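Local atomic coordinates of 3-dehydroshikimate dehydratase (PDB entry 5HMQ), a protein that catalyses the metal-dependent dehydration of 3-dehydroshikimate to protocatechuate, a common intermediate in the breakdown of quinate and shikimate. Residues Asp529-Glu534 / Glu585-Tyr590; Thr494-Leu499 / Ile603-Gly608; Gln338-Ile343 / Ala368-Asp373; Leu448-Pro451 / Ser457-Leu460; Asn500-Arg505 / Arg517-His522. All blocks are in the same frame, centred on the assembly; numbering follows the deposited sequence.

Contact 1 (Asp529-Glu534 / Glu585-Tyr590); sequences DDIFRE and ELFHVY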
# COMPACT_ATOMS: atom_id res chain seq x y z
N ASP C 529 30.62 -5.61 -26.96
CA ASP C 529 32.02 -5.21 -27.02
C ASP C 529 32.19 -3.81 -27.61
O ASP C 529 33.05 -3.05 -27.17
CB ASP C 529 32.82 -6.22 -27.84
CG ASP C 529 32.90 -7.58 -27.17
OD1 ASP C 529 32.89 -7.62 -25.92
OD2 ASP C 529 32.97 -8.60 -27.89
N ASP C 530 31.36 -3.45 -28.58
CA ASP C 530 31.52 -2.22 -29.35
C ASP C 530 30.18 -1.49 -29.38
O ASP C 530 29.27 -1.91 -30.09
CB ASP C 530 32.01 -2.52 -30.77
CG ASP C 530 32.39 -1.27 -31.55
OD1 ASP C 530 31.89 -0.17 -31.24
OD2 ASP C 530 33.19 -1.39 -32.50
N ILE C 531 30.08 -0.41 -28.61
CA ILE C 531 28.82 0.32 -28.52
C ILE C 531 28.45 0.93 -29.86
O ILE C 531 27.28 0.95 -30.26
CB ILE C 531 28.88 1.37 -27.40
CG1 ILE C 531 27.51 2.02 -27.18
CG2 ILE C 531 29.94 2.43 -27.69
CD1 ILE C 531 26.48 1.09 -26.58
N PHE C 532 29.45 1.43 -30.60
CA PHE C 532 29.17 2.10 -31.87
C PHE C 532 28.69 1.12 -32.93
O PHE C 532 27.79 1.43 -33.71
CB PHE C 532 30.40 2.85 -32.35
CG PHE C 532 30.75 4.04 -31.52
CD1 PHE C 532 30.05 5.23 -31.67
CD2 PHE C 532 31.77 3.98 -30.59
CE1 PHE C 532 30.37 6.34 -30.91
CE2 PHE C 532 32.09 5.09 -29.82
CZ PHE C 532 31.39 6.26 -29.99
N ARG C 533 29.29 -0.07 -32.97
CA ARG C 533 28.86 -1.07 -33.95
C ARG C 533 27.44 -1.54 -33.67
O ARG C 533 26.66 -1.78 -34.60
CB ARG C 533 29.83 -2.25 -33.96
CG ARG C 533 29.67 -3.15 -35.17
CD ARG C 533 30.48 -4.43 -35.04
NE ARG C 533 30.36 -5.25 -36.24
CZ ARG C 533 30.83 -6.49 -36.35
NH1 ARG C 533 31.45 -7.06 -35.33
NH2 ARG C 533 30.67 -7.16 -37.49
N GLU C 534 27.07 -1.66 -32.39
CA GLU C 534 25.74 -2.13 -32.06
C GLU C 534 24.69 -1.06 -32.30
O GLU C 534 23.59 -1.36 -32.79
CB GLU C 534 25.70 -2.61 -30.61
CG GLU C 534 26.59 -3.81 -30.34
CD GLU C 534 26.36 -4.95 -31.31
OE1 GLU C 534 25.19 -5.26 -31.62
OE2 GLU C 534 27.37 -5.54 -31.76
N GLU C 585 34.88 3.50 -17.78
CA GLU C 585 33.94 4.26 -18.58
C GLU C 585 32.75 3.40 -18.96
O GLU C 585 32.86 2.18 -19.11
CB GLU C 585 34.60 4.82 -19.85
CG GLU C 585 35.64 5.88 -19.59
CD GLU C 585 36.27 6.37 -20.88
OE1 GLU C 585 36.89 5.55 -21.59
OE2 GLU C 585 36.14 7.58 -21.17
N LEU C 586 31.61 4.06 -19.13
CA LEU C 586 30.37 3.41 -19.55
C LEU C 586 29.85 4.09 -20.81
O LEU C 586 29.77 5.32 -20.87
CB LEU C 586 29.31 3.47 -18.45
CG LEU C 586 27.96 2.83 -18.80
CD1 LEU C 586 28.11 1.32 -18.96
CD2 LEU C 586 26.91 3.16 -17.75
N PHE C 587 29.49 3.28 -21.80
CA PHE C 587 28.82 3.73 -23.01
C PHE C 587 27.52 2.95 -23.12
O PHE C 587 27.55 1.71 -23.22
CB PHE C 587 29.68 3.52 -24.25
CG PHE C 587 31.07 4.07 -24.13
CD1 PHE C 587 31.32 5.42 -24.33
CD2 PHE C 587 32.13 3.24 -23.81
CE1 PHE C 587 32.60 5.93 -24.22
CE2 PHE C 587 33.42 3.74 -23.69
CZ PHE C 587 33.65 5.09 -23.90
N HIS C 588 26.39 3.65 -23.10
CA HIS C 588 25.11 2.97 -23.11
C HIS C 588 24.07 3.80 -23.84
O HIS C 588 24.18 5.03 -23.91
CB HIS C 588 24.64 2.65 -21.68
CG HIS C 588 24.49 3.84 -20.79
ND1 HIS C 588 23.46 3.97 -19.88
CD2 HIS C 588 25.24 4.96 -20.66
CE1 HIS C 588 23.58 5.11 -19.23
NE2 HIS C 588 24.65 5.74 -19.69
N VAL C 589 23.08 3.12 -24.40
CA VAL C 589 21.96 3.74 -25.09
C VAL C 589 20.67 3.06 -24.63
O VAL C 589 20.68 1.93 -24.14
CB VAL C 589 22.08 3.65 -26.63
CG1 VAL C 589 23.29 4.43 -27.12
CG2 VAL C 589 22.16 2.19 -27.08
N TYR C 590 19.56 3.77 -24.81
CA TYR C 590 18.25 3.27 -24.43
C TYR C 590 17.31 3.27 -25.62
O TYR C 590 17.40 4.13 -26.51
CB TYR C 590 17.64 4.11 -23.30
CG TYR C 590 18.44 4.11 -22.01
CD1 TYR C 590 18.36 3.04 -21.13
CD2 TYR C 590 19.25 5.18 -21.67
CE1 TYR C 590 19.08 3.03 -19.96
CE2 TYR C 590 19.97 5.18 -20.49
CZ TYR C 590 19.88 4.10 -19.64
OH TYR C 590 20.59 4.08 -18.46
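Ile531, on the first turn of helix 531-541, leans with its branched side chain on the root of Phe587 in strand 585-590. The two side chains meet at a slant: Ile531 CG2 lies 3.6 Å from Phe587 CB and only grazes the ring, 4.1 Å from Phe587 CG. The ring itself runs on, away from the isoleucine. With CG1 anti to the backbone N (chi1 -173°), the longer arm of Ile531 extends along the strand, and CD1 comes to rest 3.6 Å from the carbonyl O of Phe587. Further along, the same methyl reaches Val589 CG2 at 4.5 Å, a looser touch. No hydrogen bond crosses between the two segments; they meet through apolar atoms and the Phe587 carbonyl.

The helix start is held separately. Asp530 is the N-cap, and its OD1 accepts from Arg533 N at 3.1 Å, the N-H arriving from well above the carboxylate plane; a bond from Phe532 N is weak. Ile531 N is taken by Gln604 OE1, which pins the first turn over the sheet.

His588 points to the other side of the strand. Its ring has Leu586 CD2 over one face and Tyr590 OH at its edge, while ND1 bonds to Glu601, a magnesium ligand, so His588 is a second-shell residue of that site.

The contact is therefore a helix-on-sheet packing of the vicinal-oxygen-chelate fold. Phe587 continues into Phe566 and Leu570 of helix 564-572, and Ile531 and Val589 both rest on Ile602 of the adjacent strand 599-606.

Contact 2 (Thr494-Leu499 / Ile603-Gly608); sequences TLRLPL and IQRKAG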
# COMPACT_ATOMS: atom_id res chain seq x y z
N THR C 494 26.85 -11.95 -11.06
CA THR C 494 26.28 -12.40 -12.33
C THR C 494 24.80 -12.05 -12.45
O THR C 494 24.26 -12.09 -13.56
CB THR C 494 26.48 -13.91 -12.50
OG1 THR C 494 25.69 -14.61 -11.53
CG2 THR C 494 27.94 -14.28 -12.33
N LEU C 495 24.15 -11.71 -11.34
CA LEU C 495 22.77 -11.26 -11.33
C LEU C 495 22.69 -9.90 -10.65
O LEU C 495 23.17 -9.75 -9.52
CB LEU C 495 21.87 -12.26 -10.60
CG LEU C 495 21.77 -13.69 -11.14
CD1 LEU C 495 21.12 -14.59 -10.10
CD2 LEU C 495 21.00 -13.73 -12.45
N ARG C 496 22.10 -8.92 -11.33
CA ARG C 496 21.99 -7.57 -10.81
C ARG C 496 20.56 -7.09 -11.04
O ARG C 496 20.03 -7.23 -12.14
CB ARG C 496 22.98 -6.60 -11.46
CG ARG C 496 24.44 -7.02 -11.36
CD ARG C 496 25.36 -5.91 -11.85
NE ARG C 496 25.38 -4.75 -10.96
CZ ARG C 496 26.27 -3.76 -11.04
NH1 ARG C 496 27.22 -3.80 -11.96
NH2 ARG C 496 26.22 -2.74 -10.19
N LEU C 497 19.96 -6.52 -10.00
CA LEU C 497 18.53 -6.25 -9.98
C LEU C 497 18.28 -4.89 -9.34
O LEU C 497 17.98 -4.79 -8.15
CB LEU C 497 17.78 -7.35 -9.23
CG LEU C 497 16.28 -7.52 -9.45
CD1 LEU C 497 16.01 -8.33 -10.71
CD2 LEU C 497 15.66 -8.19 -8.23
N PRO C 498 18.43 -3.81 -10.11
CA PRO C 498 18.00 -2.50 -9.61
C PRO C 498 16.49 -2.45 -9.45
O PRO C 498 15.75 -3.16 -10.13
CB PRO C 498 18.50 -1.52 -10.68
CG PRO C 498 18.73 -2.35 -11.89
CD PRO C 498 19.09 -3.72 -11.42
N LEU C 499 16.05 -1.62 -8.52
CA LEU C 499 14.65 -1.59 -8.11
C LEU C 499 14.17 -0.15 -8.05
O LEU C 499 14.72 0.66 -7.29
CB LEU C 499 14.47 -2.29 -6.76
CG LEU C 499 14.95 -3.74 -6.72
CD1 LEU C 499 15.18 -4.21 -5.30
CD2 LEU C 499 13.98 -4.66 -7.45
N ILE C 603 24.78 -1.63 -23.35
CA ILE C 603 25.88 -1.03 -22.62
C ILE C 603 27.20 -1.61 -23.09
O ILE C 603 27.27 -2.73 -23.61
CB ILE C 603 25.74 -1.20 -21.09
CG1 ILE C 603 26.03 -2.65 -20.69
CG2 ILE C 603 24.37 -0.79 -20.62
CD1 ILE C 603 26.31 -2.82 -19.22
N GLN C 604 28.26 -0.83 -22.90
CA GLN C 604 29.64 -1.29 -23.02
C GLN C 604 30.39 -0.84 -21.78
O GLN C 604 30.47 0.36 -21.51
CB GLN C 604 30.31 -0.74 -24.29
CG GLN C 604 31.73 -1.24 -24.49
CD GLN C 604 32.47 -0.46 -25.56
OE1 GLN C 604 31.87 0.07 -26.48
NE2 GLN C 604 33.79 -0.40 -25.44
N ARG C 605 30.94 -1.79 -21.04
CA ARG C 605 31.72 -1.50 -19.85
C ARG C 605 33.20 -1.50 -20.21
O ARG C 605 33.69 -2.45 -20.84
CB ARG C 605 31.44 -2.51 -18.74
CG ARG C 605 29.96 -2.64 -18.44
CD ARG C 605 29.71 -3.52 -17.23
NE ARG C 605 29.44 -2.70 -16.06
CZ ARG C 605 28.23 -2.51 -15.54
NH1 ARG C 605 27.18 -3.09 -16.08
NH2 ARG C 605 28.08 -1.74 -14.47
N LYS C 606 33.91 -0.45 -19.81
CA LYS C 606 35.32 -0.32 -20.15
C LYS C 606 36.16 -0.06 -18.91
O LYS C 606 35.78 0.74 -18.04
CB LYS C 606 35.53 0.80 -21.18
CG LYS C 606 36.98 1.11 -21.49
CD LYS C 606 37.09 2.13 -22.62
CE LYS C 606 38.55 2.42 -22.95
NZ LYS C 606 38.66 3.38 -24.08
N ALA C 607 37.31 -0.73 -18.85
CA ALA C 607 38.28 -0.64 -17.76
C ALA C 607 37.61 -0.70 -16.38
O ALA C 607 37.86 0.13 -15.51
CB ALA C 607 39.13 0.62 -17.89
N GLY C 608 36.77 -1.71 -16.20
CA GLY C 608 36.24 -2.00 -14.88
C GLY C 608 35.13 -1.11 -14.37
O GLY C 608 34.87 -1.12 -13.16
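Arg496 and Arg605 reach toward one another from opposite directions and meet through their guanidinium groups, Arg496 NH1 lying 3.4 Å from Arg605 NH2. Both atoms are donors, so this is an approach of like charges and not a bond. The groups meet obliquely, their planes 32° apart, and Arg496 NH1 stands 3.9 Å from Arg605 CZ. Each chain is bent at chi3; in Arg496 that turn (69°) swings the head out of the line of its aliphatic stem.

The backbones are far apart, with 14.0 Å between Arg496 CA and Ile603 CA, because strands 496-501 and 599-606 are not neighbours. Strands 440-450 and 520-528 run between them in the strongly curved sheet of a vicinal-oxygen-chelate domain, and the two arginines meet across its hollow side near the magnesium site; Arg496 packs on the metal ligand His445.

Carboxylates and carbonyls hold the pair in place. Arg496 NH2 forms a salt bridge with Asp471, and Arg605 NH1 is paired with Asp444; these two acids probably balance the two positive charges. Arg496 NH1 also donates to Ala610 O, in the chain that follows strand 599-606, and from the same stretch Tyr609 O accepts from Arg605 NE.

Contact 3 (Gln338-Ile343 / Ala368-Asp373); sequences QGDINI and ALRVKD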
# COMPACT_ATOMS: atom_id res chain seq x y z
N GLN C 338 20.56 -14.77 -28.72
CA GLN C 338 21.67 -13.93 -29.16
C GLN C 338 22.76 -14.01 -28.11
O GLN C 338 22.54 -13.62 -26.96
CB GLN C 338 21.24 -12.48 -29.37
CG GLN C 338 22.38 -11.57 -29.78
CD GLN C 338 21.93 -10.15 -30.10
OE1 GLN C 338 22.72 -9.32 -30.52
NE2 GLN C 338 20.64 -9.88 -29.90
N GLY C 339 23.94 -14.49 -28.50
CA GLY C 339 25.01 -14.66 -27.54
C GLY C 339 24.62 -15.64 -26.45
O GLY C 339 24.26 -16.79 -26.72
N ASP C 340 24.67 -15.18 -25.20
CA ASP C 340 24.26 -15.99 -24.07
C ASP C 340 22.89 -15.58 -23.56
O ASP C 340 22.48 -15.99 -22.47
CB ASP C 340 25.33 -15.87 -22.97
CG ASP C 340 25.08 -16.79 -21.79
OD1 ASP C 340 25.39 -17.99 -21.90
OD2 ASP C 340 24.59 -16.30 -20.74
N ILE C 341 22.14 -14.82 -24.35
CA ILE C 341 20.80 -14.36 -24.00
C ILE C 341 19.78 -15.27 -24.66
O ILE C 341 19.79 -15.44 -25.89
CB ILE C 341 20.58 -12.90 -24.42
CG1 ILE C 341 21.78 -12.04 -24.02
CG2 ILE C 341 19.30 -12.35 -23.81
CD1 ILE C 341 21.93 -10.78 -24.85
N ASN C 342 18.90 -15.86 -23.86
CA ASN C 342 17.78 -16.66 -24.34
C ASN C 342 16.48 -16.00 -23.89
O ASN C 342 16.32 -15.67 -22.71
CB ASN C 342 17.86 -18.10 -23.83
CG ASN C 342 19.12 -18.80 -24.28
OD1 ASN C 342 19.28 -19.11 -25.46
ND2 ASN C 342 20.02 -19.06 -23.34
N ILE C 343 15.56 -15.78 -24.83
CA ILE C 343 14.29 -15.14 -24.54
C ILE C 343 13.17 -16.01 -25.09
O ILE C 343 13.18 -16.39 -26.26
CB ILE C 343 14.21 -13.72 -25.15
CG1 ILE C 343 15.21 -12.80 -24.45
CG2 ILE C 343 12.81 -13.16 -25.01
CD1 ILE C 343 15.28 -11.42 -25.02
N ALA C 368 14.33 -17.74 -15.63
CA ALA C 368 15.14 -18.91 -15.30
C ALA C 368 16.54 -18.46 -14.93
O ALA C 368 17.20 -17.74 -15.70
CB ALA C 368 15.19 -19.90 -16.46
N LEU C 369 16.99 -18.86 -13.74
CA LEU C 369 18.31 -18.52 -13.25
C LEU C 369 19.24 -19.71 -13.43
O LEU C 369 18.85 -20.86 -13.19
CB LEU C 369 18.24 -18.12 -11.78
CG LEU C 369 17.13 -17.16 -11.38
CD1 LEU C 369 17.03 -17.11 -9.86
CD2 LEU C 369 17.34 -15.76 -11.97
N ARG C 370 20.48 -19.44 -13.83
CA ARG C 370 21.50 -20.49 -13.91
C ARG C 370 22.08 -20.70 -12.52
O ARG C 370 22.82 -19.85 -12.02
CB ARG C 370 22.59 -20.12 -14.90
CG ARG C 370 22.21 -20.25 -16.36
CD ARG C 370 23.45 -20.42 -17.22
NE ARG C 370 23.14 -20.32 -18.64
CZ ARG C 370 23.37 -19.24 -19.38
NH1 ARG C 370 23.91 -18.16 -18.84
NH2 ARG C 370 23.06 -19.25 -20.67
N VAL C 371 21.75 -21.83 -11.90
CA VAL C 371 22.24 -22.16 -10.57
C VAL C 371 23.15 -23.37 -10.67
O VAL C 371 22.88 -24.30 -11.44
CB VAL C 371 21.09 -22.40 -9.57
CG1 VAL C 371 20.27 -21.13 -9.39
CG2 VAL C 371 20.19 -23.54 -10.04
N LYS C 372 24.24 -23.36 -9.89
CA LYS C 372 25.17 -24.48 -9.90
C LYS C 372 24.61 -25.67 -9.13
O LYS C 372 24.73 -26.82 -9.59
CB LYS C 372 26.51 -24.06 -9.32
CG LYS C 372 27.55 -25.16 -9.33
CD LYS C 372 28.91 -24.63 -8.95
CE LYS C 372 29.98 -25.68 -9.16
NZ LYS C 372 31.31 -25.04 -9.40
N ASP C 373 24.01 -25.42 -7.98
CA ASP C 373 23.44 -26.46 -7.13
C ASP C 373 21.93 -26.23 -7.08
O ASP C 373 21.44 -25.41 -6.30
CB ASP C 373 24.07 -26.43 -5.74
CG ASP C 373 23.75 -27.68 -4.92
OD1 ASP C 373 22.79 -28.40 -5.26
OD2 ASP C 373 24.48 -27.93 -3.94
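Asp340 and Arg370 form a salt bridge from the corner of a tight turn, with Arg370 NH1 donating to Asp340 OD2 at 2.7 Å. The N-H...O angle is 162°, the oxygen uses its syn lone pair, and it sits at the edge of the guanidinium, in its plane. The carboxylate is nevertheless turned 46° against that plane. Asp340 OD1 is also close, 2.9 Å from Arg370 NH2. Arg370 gets there with a chain extended from CG to NE, while Asp340, with CG anti to its N (chi1 -174°), hangs from the type II' turn Gln338-Ile341 that joins strands 333-338 and 341-346.

Beside this snug pair, the other touch is slack: Asn342 ND2 stays 4.1 Å from Arg370 NH2, the amide nearly perpendicular to the guanidinium. Asn342 is buried and gives its ND2 to Glu299 O instead, whereas Asp340 and Arg370 are both partly exposed.

Strand 295-304 runs between the two strands in this first vicinal-oxygen-chelate sheet, and Arg370 reaches across it, pairing NE with Glu299 and donating from NH1 to Asp296 O. One guanidinium thus serves two carboxylates and a carbonyl, which would be expected to keep both acids ionised.

Contact 4 (Leu448-Pro451 / Ser457-Leu460); sequences LALP and SWVL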
# COMPACT_ATOMS: atom_id res chain seq x y z
N LEU C 448 13.52 -3.60 -11.90
CA LEU C 448 12.11 -3.77 -11.62
C LEU C 448 11.52 -2.45 -11.12
O LEU C 448 12.17 -1.71 -10.37
CB LEU C 448 11.88 -4.86 -10.57
CG LEU C 448 12.51 -6.23 -10.80
CD1 LEU C 448 12.10 -7.20 -9.68
CD2 LEU C 448 12.17 -6.79 -12.19
N ALA C 449 10.29 -2.17 -11.54
CA ALA C 449 9.51 -1.07 -10.99
C ALA C 449 8.47 -1.66 -10.06
O ALA C 449 7.61 -2.42 -10.50
CB ALA C 449 8.86 -0.24 -12.10
N LEU C 450 8.56 -1.33 -8.78
CA LEU C 450 7.72 -1.96 -7.77
C LEU C 450 6.92 -0.92 -7.00
O LEU C 450 7.35 0.23 -6.88
CB LEU C 450 8.56 -2.78 -6.78
CG LEU C 450 9.38 -3.94 -7.37
CD1 LEU C 450 10.32 -4.52 -6.32
CD2 LEU C 450 8.47 -5.01 -7.93
N PRO C 451 5.75 -1.29 -6.47
CA PRO C 451 5.02 -0.36 -5.60
C PRO C 451 5.83 -0.04 -4.36
O PRO C 451 6.54 -0.89 -3.82
CB PRO C 451 3.74 -1.13 -5.25
CG PRO C 451 3.61 -2.17 -6.31
CD PRO C 451 5.01 -2.55 -6.69
N SER C 457 9.51 -5.76 1.08
CA SER C 457 9.23 -7.20 1.06
C SER C 457 10.02 -7.89 -0.05
O SER C 457 10.55 -8.99 0.15
CB SER C 457 7.73 -7.43 0.88
OG SER C 457 7.39 -8.78 1.11
N TRP C 458 10.11 -7.26 -1.23
CA TRP C 458 10.92 -7.82 -2.31
C TRP C 458 12.40 -7.84 -1.93
O TRP C 458 13.11 -8.79 -2.27
CB TRP C 458 10.72 -7.02 -3.60
CG TRP C 458 9.50 -7.41 -4.38
CD1 TRP C 458 8.22 -7.02 -4.14
CD2 TRP C 458 9.46 -8.24 -5.55
NE1 TRP C 458 7.38 -7.57 -5.09
CE2 TRP C 458 8.12 -8.32 -5.96
CE3 TRP C 458 10.44 -8.93 -6.28
CZ2 TRP C 458 7.72 -9.06 -7.07
CZ3 TRP C 458 10.04 -9.66 -7.39
CH2 TRP C 458 8.69 -9.72 -7.77
N VAL C 459 12.87 -6.79 -1.25
CA VAL C 459 14.27 -6.74 -0.85
C VAL C 459 14.60 -7.91 0.07
O VAL C 459 15.59 -8.63 -0.14
CB VAL C 459 14.59 -5.39 -0.17
CG1 VAL C 459 15.96 -5.44 0.48
CG2 VAL C 459 14.51 -4.26 -1.18
N LEU C 460 13.77 -8.13 1.09
CA LEU C 460 13.99 -9.25 2.00
C LEU C 460 13.84 -10.59 1.27
O LEU C 460 14.55 -11.55 1.59
CB LEU C 460 13.02 -9.17 3.18
CG LEU C 460 13.05 -10.32 4.17
CD1 LEU C 460 14.45 -10.53 4.72
CD2 LEU C 460 12.07 -10.06 5.30
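Trp458 lies flat under Leu450 where strand 440-450 of the second vicinal-oxygen-chelate domain turns back into helix 455-465, so the contact joins the sheet to the helix that follows it. The leucine and the indole cross at about a right angle.

Followed outward, the tryptophan meets the strand almost from its root. Its CB is 3.7 Å from Leu450 CD1, and the same methyl is closest at CG, 3.6 Å away. A chi1 of -82° sends the indole toward the strand and a chi2 of 80° turns its face to it: Leu450 CD1 stands over the five-membered ring, 3.9 Å from its centroid and 24° off the normal, a CH-pi contact. The second methyl takes over further along, Leu450 CD2 sitting 3.9 Å from Trp458 CE2. At the six-membered ring the partner changes to Leu448, whose CD1 touches Trp458 CZ3 at 3.9 Å and CE3 at 4.2 Å. Two leucines, two residues apart and on the same side of the strand, thus share the length of a single indole.

Elsewhere the tryptophan packs against Pro406 and Asp407. Phe247 of the second subunit packs on Leu450, Pro451 and Trp458, which places the contact at the dimer interface, and Ser457 OG bonds to Asp258 of helix 252-276. The indole N-H is buried without a polar partner anywhere in the model; Leu450 CD2 lies over the ring face, 4.0 Å from Trp458 NE1.

Contact 5 (Asn500-Arg505 / Arg517-His522); sequences NISENR and RGSGVH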
# COMPACT_ATOMS: atom_id res chain seq x y z
N ASN C 500 13.15 0.16 -8.84
CA ASN C 500 12.55 1.48 -8.91
C ASN C 500 11.15 1.44 -8.32
O ASN C 500 10.56 0.38 -8.10
CB ASN C 500 12.51 2.00 -10.35
CG ASN C 500 13.89 2.12 -10.97
OD1 ASN C 500 14.53 3.17 -10.91
ND2 ASN C 500 14.36 1.03 -11.58
N ILE C 501 10.61 2.63 -8.06
CA ILE C 501 9.29 2.79 -7.46
C ILE C 501 8.29 3.08 -8.57
O ILE C 501 8.44 4.05 -9.32
CB ILE C 501 9.28 3.90 -6.40
CG1 ILE C 501 10.24 3.53 -5.26
CG2 ILE C 501 7.87 4.12 -5.88
CD1 ILE C 501 10.36 4.60 -4.20
N SER C 502 7.28 2.22 -8.69
CA SER C 502 6.21 2.44 -9.65
C SER C 502 5.30 3.58 -9.19
O SER C 502 5.26 3.96 -8.02
CB SER C 502 5.36 1.18 -9.83
OG SER C 502 6.12 0.11 -10.34
N GLU C 503 4.57 4.13 -10.16
CA GLU C 503 3.60 5.18 -9.87
C GLU C 503 2.33 4.54 -9.32
O GLU C 503 1.93 3.46 -9.76
CB GLU C 503 3.30 5.98 -11.14
CG GLU C 503 2.60 7.30 -10.90
CD GLU C 503 3.43 8.24 -10.04
OE1 GLU C 503 3.22 8.24 -8.80
OE2 GLU C 503 4.29 8.95 -10.59
N ASN C 504 1.72 5.19 -8.34
CA ASN C 504 0.48 4.67 -7.79
C ASN C 504 -0.64 4.81 -8.81
O ASN C 504 -0.52 5.54 -9.80
CB ASN C 504 0.08 5.39 -6.50
CG ASN C 504 -0.44 6.81 -6.73
OD1 ASN C 504 -1.22 7.04 -7.63
ND2 ASN C 504 -0.03 7.75 -5.88
N ARG C 505 -1.71 4.04 -8.63
CA ARG C 505 -2.86 4.22 -9.51
C ARG C 505 -3.56 5.55 -9.24
O ARG C 505 -4.03 6.20 -10.18
CB ARG C 505 -3.82 3.04 -9.37
CG ARG C 505 -4.25 2.70 -7.95
CD ARG C 505 -5.19 1.51 -7.97
NE ARG C 505 -6.05 1.47 -6.80
CZ ARG C 505 -7.20 0.80 -6.74
NH1 ARG C 505 -7.63 0.11 -7.79
NH2 ARG C 505 -7.93 0.82 -5.63
N ARG C 517 0.43 2.01 -16.81
CA ARG C 517 0.75 0.60 -16.66
C ARG C 517 1.40 0.39 -15.30
O ARG C 517 2.20 1.21 -14.86
CB ARG C 517 1.67 0.11 -17.79
CG ARG C 517 1.17 0.55 -19.17
CD ARG C 517 -0.25 0.04 -19.44
NE ARG C 517 -1.01 0.99 -20.26
CZ ARG C 517 -1.12 0.92 -21.58
NH1 ARG C 517 -0.52 -0.05 -22.25
NH2 ARG C 517 -1.83 1.83 -22.24
N GLY C 518 1.00 -0.69 -14.62
CA GLY C 518 1.42 -0.98 -13.26
C GLY C 518 2.89 -1.26 -13.10
O GLY C 518 3.75 -0.57 -13.65
N SER C 519 3.19 -2.27 -12.30
CA SER C 519 4.55 -2.64 -11.97
C SER C 519 5.01 -3.77 -12.88
O SER C 519 4.24 -4.32 -13.67
CB SER C 519 4.64 -3.06 -10.50
OG SER C 519 4.21 -2.00 -9.65
N GLY C 520 6.28 -4.11 -12.78
CA GLY C 520 6.86 -5.12 -13.64
C GLY C 520 8.26 -4.73 -14.03
O GLY C 520 8.94 -3.98 -13.33
N VAL C 521 8.72 -5.28 -15.16
CA VAL C 521 10.07 -5.01 -15.63
C VAL C 521 10.21 -3.54 -15.99
O VAL C 521 9.43 -2.99 -16.77
CB VAL C 521 10.41 -5.90 -16.83
CG1 VAL C 521 11.63 -5.36 -17.57
CG2 VAL C 521 10.69 -7.31 -16.36
N HIS C 522 11.23 -2.90 -15.41
CA HIS C 522 11.52 -1.51 -15.76
C HIS C 522 12.33 -1.46 -17.05
O HIS C 522 11.94 -0.77 -18.00
CB HIS C 522 12.27 -0.83 -14.61
CG HIS C 522 12.48 0.64 -14.81
ND1 HIS C 522 13.68 1.17 -15.20
CD2 HIS C 522 11.63 1.68 -14.67
CE1 HIS C 522 13.57 2.48 -15.30
NE2 HIS C 522 12.33 2.82 -14.98
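Strands 496-501 and 520-528 flank strand 440-450 in the second vicinal-oxygen-chelate sheet, and next to the metal site Asn500 of the first meets His522 of the second across it. Asn500 lays its amide on the imidazole of His522, the planes only 25° apart and stacked. Its ND2 sits 3.6 Å above the ring plane, offset toward the rim, and is closest to His522 ND1 at 3.7 Å. The histidine holds its ring there with CG anti to the backbone N (chi1 -173°), and Phe599 meets that ring edge-to-face. The next residue, His523, is a magnesium ligand, and the side chain of His522 is about 7 Å from the metal (nearest atoms).

Farther along segments 500-505 and 517-522, two serines join directly. Ser502 OG and Ser519 OG are 2.9 Å apart in a hydrogen bond whose donor could be either, and Ser502 CB lies 3.4 Å from Ser519 OG.

Beyond the serines, at the dimer interface, Arg505 forms a salt bridge with Asp456 of the second subunit, and Ser519 packs on Phe247 of that subunit. Strand 440-450 lies between the two segments, bonding through its backbone to Asn500 and Ser502 on one flank and to Gly520 and His522 on the other.

Contacts 1, 2, 4 and 5 share the curved sheet of the second vicinal-oxygen-chelate domain, with contact 3 in the sheet before it. Contacts 4 and 5 are closest, centres 10 Å apart, joined by probable backbone hydrogen bonds such as Leu448 O to Asn500 N, and both reach the second subunit. Contacts 1 and 2 follow at 13 Å, where strands 585-590 and 599-606 run side by side; contact 3 touches contact 2 through Leu369 and Leu495. The nearest side-chain atoms of His588, His522, Arg605 and Leu448 lie about 6, 7, 8 and 12 Å from the domain's magnesium ion; the catalytic metal is in the N-terminal isomerase-like domain, with ligands Glu136, Asp167, Gln193 and Glu241.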